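Local coordinates for protein pyocin sheath PA0622 (Pseudomonas aeruginosa, PDB 6PYT) that probably assembles into the contractile sheath around the tube of a phage-tail-like pyocin, whose contraction would drive the tube into a target bacterium, at residues H133-T141 with V167-S175; V181-D189 with G228-V236. One frame throughout, in Å; residues are numbered along the deposited sequence.

Contact 1: H133-T141 with V167-S175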
loop_
_atom_site.group_PDB
_atom_site.type_symbol
_atom_site.label_atom_id
_atom_site.label_comp_id
_atom_site.label_asym_id
_atom_site.label_seq_id
_atom_site.Cartn_x
_atom_site.Cartn_y
_atom_site.Cartn_z
ATOM N N HIS B 133 -24.842 -56.583 44.031
ATOM C CA HIS B 133 -26.063 -57.340 44.229
ATOM C C HIS B 133 -26.643 -57.896 42.946
ATOM O O HIS B 133 -27.465 -58.809 43.007
ATOM C CB HIS B 133 -27.115 -56.463 44.912
ATOM C CG HIS B 133 -26.728 -56.048 46.291
ATOM N ND1 HIS B 133 -26.772 -56.910 47.363
ATOM C CD2 HIS B 133 -26.264 -54.873 46.770
ATOM C CE1 HIS B 133 -26.365 -56.279 48.448
ATOM N NE2 HIS B 133 -26.048 -55.042 48.116
ATOM N N SER B 134 -26.218 -57.394 41.793
ATOM C CA SER B 134 -26.720 -57.895 40.525
ATOM C C SER B 134 -26.119 -59.240 40.145
ATOM O O SER B 134 -26.528 -59.817 39.134
ATOM C CB SER B 134 -26.445 -56.874 39.429
ATOM O OG SER B 134 -27.113 -55.662 39.707
ATOM N N ALA B 135 -25.158 -59.739 40.924
ATOM C CA ALA B 135 -24.617 -61.072 40.718
ATOM C C ALA B 135 -25.599 -62.162 41.109
ATOM O O ALA B 135 -25.464 -63.291 40.634
ATOM C CB ALA B 135 -23.326 -61.235 41.511
ATOM N N GLN B 136 -26.561 -61.869 41.977
ATOM C CA GLN B 136 -27.608 -62.832 42.277
ATOM C C GLN B 136 -28.660 -62.803 41.182
ATOM O O GLN B 136 -28.956 -61.753 40.612
ATOM C CB GLN B 136 -28.242 -62.549 43.637
ATOM C CG GLN B 136 -27.374 -62.957 44.814
ATOM C CD GLN B 136 -26.333 -61.918 45.176
ATOM O OE1 GLN B 136 -26.449 -60.758 44.807
ATOM N NE2 GLN B 136 -25.304 -62.337 45.896
ATOM N N GLN B 137 -29.216 -63.971 40.883
ATOM C CA GLN B 137 -30.088 -64.114 39.729
ATOM C C GLN B 137 -31.474 -63.544 39.984
ATOM O O GLN B 137 -32.186 -63.225 39.027
ATOM C CB GLN B 137 -30.147 -65.595 39.341
ATOM C CG GLN B 137 -30.638 -65.900 37.942
ATOM C CD GLN B 137 -32.109 -66.196 37.890
ATOM O OE1 GLN B 137 -32.682 -66.715 38.847
ATOM N NE2 GLN B 137 -32.735 -65.880 36.767
ATOM N N ALA B 138 -31.859 -63.380 41.252
ATOM C CA ALA B 138 -33.155 -62.799 41.585
ATOM C C ALA B 138 -33.141 -61.285 41.456
ATOM O O ALA B 138 -34.120 -60.694 40.989
ATOM C CB ALA B 138 -33.561 -63.195 43.000
ATOM N N VAL B 139 -32.053 -60.644 41.889
ATOM C CA VAL B 139 -31.926 -59.197 41.757
ATOM C C VAL B 139 -31.807 -58.810 40.294
ATOM O O VAL B 139 -32.458 -57.869 39.829
ATOM C CB VAL B 139 -30.723 -58.701 42.575
ATOM C CG1 VAL B 139 -30.464 -57.223 42.334
ATOM C CG2 VAL B 139 -30.951 -58.955 44.039
ATOM N N ALA B 140 -31.029 -59.571 39.531
ATOM C CA ALA B 140 -30.827 -59.292 38.119
ATOM C C ALA B 140 -32.056 -59.574 37.265
ATOM O O ALA B 140 -32.070 -59.191 36.093
ATOM C CB ALA B 140 -29.636 -60.095 37.617
ATOM N N THR B 141 -33.074 -60.237 37.806
ATOM C CA THR B 141 -34.372 -60.292 37.151
ATOM C C THR B 141 -35.248 -59.110 37.549
ATOM O O THR B 141 -36.006 -58.595 36.720
ATOM C CB THR B 141 -35.060 -61.619 37.485
ATOM O OG1 THR B 141 -34.180 -62.697 37.151
ATOM C CG2 THR B 141 -36.333 -61.798 36.681
ATOM N N VAL B 167 -20.042 -67.037 32.041
ATOM C CA VAL B 167 -20.777 -67.490 30.865
ATOM C C VAL B 167 -22.063 -68.189 31.276
ATOM O O VAL B 167 -23.135 -67.924 30.720
ATOM C CB VAL B 167 -19.883 -68.400 30.004
ATOM C CG1 VAL B 167 -20.669 -69.025 28.881
ATOM C CG2 VAL B 167 -18.729 -67.614 29.441
ATOM N N ALA B 168 -21.984 -69.071 32.275
ATOM C CA ALA B 168 -23.161 -69.796 32.734
ATOM C C ALA B 168 -24.154 -68.895 33.450
ATOM O O ALA B 168 -25.343 -69.222 33.492
ATOM C CB ALA B 168 -22.747 -70.944 33.648
ATOM N N TYR B 169 -23.694 -67.776 34.007
ATOM C CA TYR B 169 -24.599 -66.785 34.571
ATOM C C TYR B 169 -25.199 -65.885 33.505
ATOM O O TYR B 169 -26.294 -65.352 33.704
ATOM C CB TYR B 169 -23.861 -65.953 35.619
ATOM C CG TYR B 169 -24.699 -64.910 36.304
ATOM C CD1 TYR B 169 -25.725 -65.274 37.156
ATOM C CD2 TYR B 169 -24.434 -63.563 36.136
ATOM C CE1 TYR B 169 -26.488 -64.326 37.788
ATOM C CE2 TYR B 169 -25.190 -62.607 36.771
ATOM C CZ TYR B 169 -26.214 -62.997 37.594
ATOM O OH TYR B 169 -26.972 -62.053 38.233
ATOM N N ALA B 170 -24.524 -65.722 32.372
ATOM C CA ALA B 170 -25.062 -64.933 31.277
ATOM C C ALA B 170 -26.054 -65.703 30.425
ATOM O O ALA B 170 -26.760 -65.087 29.624
ATOM C CB ALA B 170 -23.934 -64.415 30.393
ATOM N N LYS B 171 -26.115 -67.025 30.560
ATOM C CA LYS B 171 -27.122 -67.804 29.857
ATOM C C LYS B 171 -28.462 -67.795 30.568
ATOM O O LYS B 171 -29.442 -68.304 30.019
ATOM C CB LYS B 171 -26.654 -69.246 29.676
ATOM C CG LYS B 171 -25.495 -69.398 28.725
ATOM C CD LYS B 171 -25.198 -70.860 28.462
ATOM C CE LYS B 171 -24.520 -71.504 29.661
ATOM N NZ LYS B 171 -24.099 -72.901 29.380
ATOM N N ASN B 172 -28.530 -67.233 31.771
ATOM C CA ASN B 172 -29.799 -67.080 32.461
ATOM C C ASN B 172 -30.620 -65.917 31.936
ATOM O O ASN B 172 -31.747 -65.722 32.401
ATOM C CB ASN B 172 -29.570 -66.887 33.960
ATOM C CG ASN B 172 -28.977 -68.102 34.612
ATOM O OD1 ASN B 172 -27.872 -68.061 35.146
ATOM N ND2 ASN B 172 -29.707 -69.208 34.562
ATOM N N PHE B 173 -30.090 -65.134 31.002
ATOM C CA PHE B 173 -30.783 -63.947 30.536
ATOM C C PHE B 173 -30.710 -63.869 29.025
ATOM O O PHE B 173 -29.636 -64.024 28.441
ATOM C CB PHE B 173 -30.186 -62.687 31.156
ATOM C CG PHE B 173 -30.260 -62.676 32.641
ATOM C CD1 PHE B 173 -31.474 -62.499 33.276
ATOM C CD2 PHE B 173 -29.126 -62.858 33.404
ATOM C CE1 PHE B 173 -31.555 -62.503 34.641
ATOM C CE2 PHE B 173 -29.203 -62.858 34.769
ATOM C CZ PHE B 173 -30.421 -62.690 35.384
ATOM N N GLY B 174 -31.858 -63.641 28.403
ATOM C CA GLY B 174 -31.917 -63.327 26.996
ATOM C C GLY B 174 -32.632 -62.009 26.799
ATOM O O GLY B 174 -33.402 -61.848 25.851
ATOM N N SER B 175 -32.386 -61.056 27.691
ATOM C CA SER B 175 -33.127 -59.806 27.706
ATOM C C SER B 175 -32.356 -58.678 27.044
ATOM O O SER B 175 -31.145 -58.546 27.215
ATOM C CB SER B 175 -33.477 -59.387 29.123
ATOM O OG SER B 175 -34.161 -58.148 29.103
#

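Contact 2: V181-D189 with G228-V236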
loop_
_atom_site.group_PDB
_atom_site.type_symbol
_atom_site.label_atom_id
_atom_site.label_comp_id
_atom_site.label_asym_id
_atom_site.label_seq_id
_atom_site.Cartn_x
_atom_site.Cartn_y
_atom_site.Cartn_z
ATOM N N VAL B 181 -21.228 -56.678 32.890
ATOM C CA VAL B 181 -19.797 -56.411 32.945
ATOM C C VAL B 181 -19.238 -57.330 34.020
ATOM O O VAL B 181 -19.372 -57.046 35.214
ATOM C CB VAL B 181 -19.487 -54.945 33.254
ATOM C CG1 VAL B 181 -17.993 -54.733 33.338
ATOM C CG2 VAL B 181 -20.087 -54.051 32.209
ATOM N N ASP B 182 -18.619 -58.435 33.618
ATOM C CA ASP B 182 -18.246 -59.417 34.634
ATOM C C ASP B 182 -17.029 -59.109 35.512
ATOM O O ASP B 182 -17.168 -59.241 36.737
ATOM C CB ASP B 182 -18.045 -60.802 34.023
ATOM N N PRO B 183 -15.838 -58.757 34.997
ATOM C CA PRO B 183 -14.676 -58.680 35.895
ATOM C C PRO B 183 -14.768 -57.475 36.815
ATOM O O PRO B 183 -15.060 -56.361 36.380
ATOM C CB PRO B 183 -13.488 -58.559 34.937
ATOM C CG PRO B 183 -14.012 -58.984 33.636
ATOM C CD PRO B 183 -15.396 -58.494 33.616
ATOM N N GLY B 184 -14.563 -57.722 38.101
ATOM C CA GLY B 184 -14.622 -56.655 39.066
ATOM C C GLY B 184 -13.438 -55.722 38.955
ATOM O O GLY B 184 -12.401 -56.038 38.383
ATOM N N VAL B 185 -13.617 -54.562 39.494
ATOM C CA VAL B 185 -12.590 -53.536 39.559
ATOM C C VAL B 185 -11.780 -53.707 40.836
ATOM O O VAL B 185 -12.330 -53.962 41.911
ATOM C CB VAL B 185 -13.250 -52.148 39.462
ATOM C CG1 VAL B 185 -12.441 -51.093 40.146
ATOM C CG2 VAL B 185 -13.405 -51.776 38.009
ATOM N N GLN B 186 -10.464 -53.597 40.712
ATOM C CA GLN B 186 -9.547 -53.592 41.840
ATOM C C GLN B 186 -9.059 -52.154 41.999
ATOM O O GLN B 186 -8.209 -51.695 41.235
ATOM C CB GLN B 186 -8.412 -54.567 41.569
ATOM C CG GLN B 186 -7.563 -54.927 42.741
ATOM C CD GLN B 186 -6.517 -55.944 42.358
ATOM O OE1 GLN B 186 -6.365 -56.271 41.184
ATOM N NE2 GLN B 186 -5.808 -56.476 43.348
ATOM N N VAL B 187 -9.605 -51.437 42.976
ATOM C CA VAL B 187 -9.338 -50.015 43.170
ATOM C C VAL B 187 -8.527 -49.822 44.449
ATOM O O VAL B 187 -8.750 -50.508 45.452
ATOM C CB VAL B 187 -10.660 -49.211 43.173
ATOM C CG1 VAL B 187 -11.626 -49.721 44.221
ATOM C CG2 VAL B 187 -10.422 -47.729 43.366
ATOM N N TRP B 188 -7.546 -48.925 44.396
ATOM C CA TRP B 188 -6.664 -48.712 45.536
ATOM C C TRP B 188 -7.387 -47.935 46.627
ATOM O O TRP B 188 -7.846 -46.811 46.404
ATOM C CB TRP B 188 -5.405 -47.970 45.104
ATOM C CG TRP B 188 -4.461 -47.766 46.229
ATOM C CD1 TRP B 188 -3.722 -48.720 46.863
ATOM C CD2 TRP B 188 -4.185 -46.535 46.895
ATOM N NE1 TRP B 188 -2.984 -48.153 47.873
ATOM C CE2 TRP B 188 -3.255 -46.811 47.915
ATOM C CE3 TRP B 188 -4.632 -45.222 46.726
ATOM C CZ2 TRP B 188 -2.759 -45.823 48.758
ATOM C CZ3 TRP B 188 -4.138 -44.240 47.566
ATOM C CH2 TRP B 188 -3.211 -44.546 48.568
ATOM N N ASP B 189 -7.482 -48.535 47.810
ATOM C CA ASP B 189 -8.104 -47.901 48.963
ATOM C C ASP B 189 -7.063 -47.059 49.691
ATOM O O ASP B 189 -5.948 -47.522 49.943
ATOM C CB ASP B 189 -8.690 -48.959 49.902
ATOM N N GLY B 228 -10.225 -43.813 37.674
ATOM C CA GLY B 228 -10.234 -44.065 39.099
ATOM C C GLY B 228 -9.984 -45.498 39.493
ATOM O O GLY B 228 -10.287 -45.873 40.629
ATOM N N VAL B 229 -9.441 -46.310 38.592
ATOM C CA VAL B 229 -9.277 -47.741 38.798
ATOM C C VAL B 229 -7.814 -48.109 38.604
ATOM O O VAL B 229 -7.062 -47.416 37.912
ATOM C CB VAL B 229 -10.176 -48.541 37.839
ATOM C CG1 VAL B 229 -11.604 -48.246 38.127
ATOM C CG2 VAL B 229 -9.907 -48.121 36.444
ATOM N N THR B 230 -7.406 -49.204 39.241
ATOM C CA THR B 230 -6.015 -49.628 39.235
ATOM C C THR B 230 -5.809 -51.036 38.704
ATOM O O THR B 230 -4.664 -51.491 38.634
ATOM C CB THR B 230 -5.417 -49.539 40.644
ATOM O OG1 THR B 230 -6.190 -50.336 41.546
ATOM C CG2 THR B 230 -5.375 -48.105 41.133
ATOM N N GLY B 231 -6.866 -51.731 38.327
ATOM C CA GLY B 231 -6.744 -53.090 37.845
ATOM C C GLY B 231 -8.066 -53.801 37.956
ATOM O O GLY B 231 -9.031 -53.290 38.514
ATOM N N THR B 232 -8.099 -55.006 37.405
ATOM C CA THR B 232 -9.291 -55.832 37.464
ATOM C C THR B 232 -9.071 -56.997 38.417
ATOM O O THR B 232 -7.949 -57.281 38.841
ATOM C CB THR B 232 -9.681 -56.349 36.078
ATOM O OG1 THR B 232 -8.660 -57.216 35.587
ATOM C CG2 THR B 232 -9.844 -55.196 35.121
ATOM N N SER B 233 -10.174 -57.664 38.764
ATOM C CA SER B 233 -10.097 -58.793 39.683
ATOM C C SER B 233 -9.445 -59.991 39.018
ATOM O O SER B 233 -8.733 -60.760 39.669
ATOM C CB SER B 233 -11.491 -59.160 40.189
ATOM O OG SER B 233 -12.037 -58.109 40.959
ATOM N N ARG B 234 -9.684 -60.165 37.727
ATOM C CA ARG B 234 -9.015 -61.158 36.922
ATOM C C ARG B 234 -8.393 -60.459 35.724
ATOM O O ARG B 234 -8.980 -59.515 35.187
ATOM C CB ARG B 234 -9.996 -62.221 36.442
ATOM C CG ARG B 234 -10.614 -63.027 37.546
ATOM C CD ARG B 234 -11.555 -64.046 36.968
ATOM N NE ARG B 234 -12.718 -63.432 36.332
ATOM C CZ ARG B 234 -12.944 -63.462 35.023
ATOM N NH1 ARG B 234 -12.075 -64.059 34.226
ATOM N NH2 ARG B 234 -14.021 -62.892 34.511
ATOM N N PRO B 235 -7.205 -60.874 35.291
ATOM C CA PRO B 235 -6.607 -60.265 34.095
ATOM C C PRO B 235 -7.352 -60.745 32.860
ATOM O O PRO B 235 -7.474 -61.948 32.627
ATOM C CB PRO B 235 -5.161 -60.774 34.122
ATOM C CG PRO B 235 -4.956 -61.326 35.491
ATOM C CD PRO B 235 -6.287 -61.829 35.934
ATOM N N VAL B 236 -7.882 -59.811 32.097
ATOM C CA VAL B 236 -8.657 -60.140 30.911
ATOM C C VAL B 236 -7.783 -59.928 29.684
ATOM O O VAL B 236 -7.047 -58.943 29.581
ATOM C CB VAL B 236 -9.960 -59.323 30.859
ATOM C CG1 VAL B 236 -10.729 -59.566 29.584
ATOM C CG2 VAL B 236 -10.824 -59.712 32.010
#

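Contact 1: H133-T141 with V167-S175
Ser134 meets the other segment through its backbone: Tyr169 OH donates a hydrogen bond to Ser134 O (2.5 Å). The bond links two successive beta-alpha-beta crossovers of the subtilisin-like domain, in which the parallel neighbouring strands 127-129, 153-156 and 178-181 are joined in turn by helices 139-150 and 163-170; 133-141 runs from a type I turn into the first helix, and 167-175 leaves the second. The Ser134 hydroxyl is engaged separately, with Ala130 O. One residue on, Ala135 O approaches the phenol ring obliquely, 3.1 Å from Tyr169 CZ. Gln136 O lies near the plane of that ring, at its hydroxyl end. Gln137 then reaches for the second aromatic: CG swings anti to the backbone N (chi1 -162°) and stops 4.1 Å from Phe173 CZ, and a bend further out turns the amide to 29° from the Phe173 ring plane. Ala140 CB touches both aromatic side chains, 3.4 Å from Tyr169 OH and 3.5 Å from Phe173 CZ; it also packs on Leu156. Thr141 OG1 lies in the plane of the Phe173 ring at its edge, 3.6 Å from Phe173 CE1, and donates a hydrogen bond to Gln137 O (2.8 Å) at a C=O...donor angle of 169°.

Contact 2: V181-D189 with G228-V236
The guanidinium of Arg234 is met obliquely by Pro183, whose CG sits 4.0 Å from Arg234 NH2; a bend late in the arginine chain carries that end toward the proline, and the two side chains cross at about a right angle. Pro183 CG also touches Val236 CG2, at 3.7 Å. At the far end of the contact the indole of Trp188 turns from the loop, and Trp188 CB makes the touch, on Thr230 CG2. Ser233 N donates to Gly184 O over 2.8 Å and Gln186 N to Gly231 O over 2.6 Å, each donor standing 38° above the acceptor's carbonyl plane, out of line with its in-plane lone pairs. The pairing runs antiparallel, with a single beta bridge at Val185 and Thr232, and its register is interrupted by a classic beta bulge in which Thr230 and Gly231 both face Gln186. Loop 228-236 thereby lines one edge of strand 185-189, while Val187 bonds to Arg196 of the hairpin partner 194-198 on the other. At the bulge, Gln186 O takes two bonds from one residue: Thr230 N at 3.3 Å, tilted 26° from the carbonyl plane, and Thr230 OG1, which chi1 of 57° sets between its own backbone N and carbonyl carbon. Next to the bulge, Val185 CG1 meets Val229 CG1 at 3.6 Å, their side chains crossing nearly perpendicularly, and Tyr203 of helix 201-214 packs on both valines. Where the loop ends, Val236 O receives a weak hydrogen bond from Ser119 OG of a second subunit.

How the contacts relate
Both contacts lie within the subtilisin-like domain, their centres 20 Å apart and their nearest atoms about 7 Å apart. Strand 178-181 connects them: contact 1 packs against it through Tyr169 and Phe173, and contact 2 starts at its end. Each grades from core to surface. In contact 1, which joins helix-end regions beside the central sheet and buries 294 Å², Ser134, Ala140 and Tyr169 are buried, Gln137, Thr141 and Asn172 exposed, and two aromatics dominate. Contact 2, around the smaller hairpin, buries 576 Å²; Pro183, Val185, Gly231, Thr232 and Val236 are buried, Gly228, Thr230 and Trp188 exposed. It is mainly backbone pairing, with one threonine hydroxyl bond and apolar contacts of valines and a proline. Another subunit reaches only contact 2.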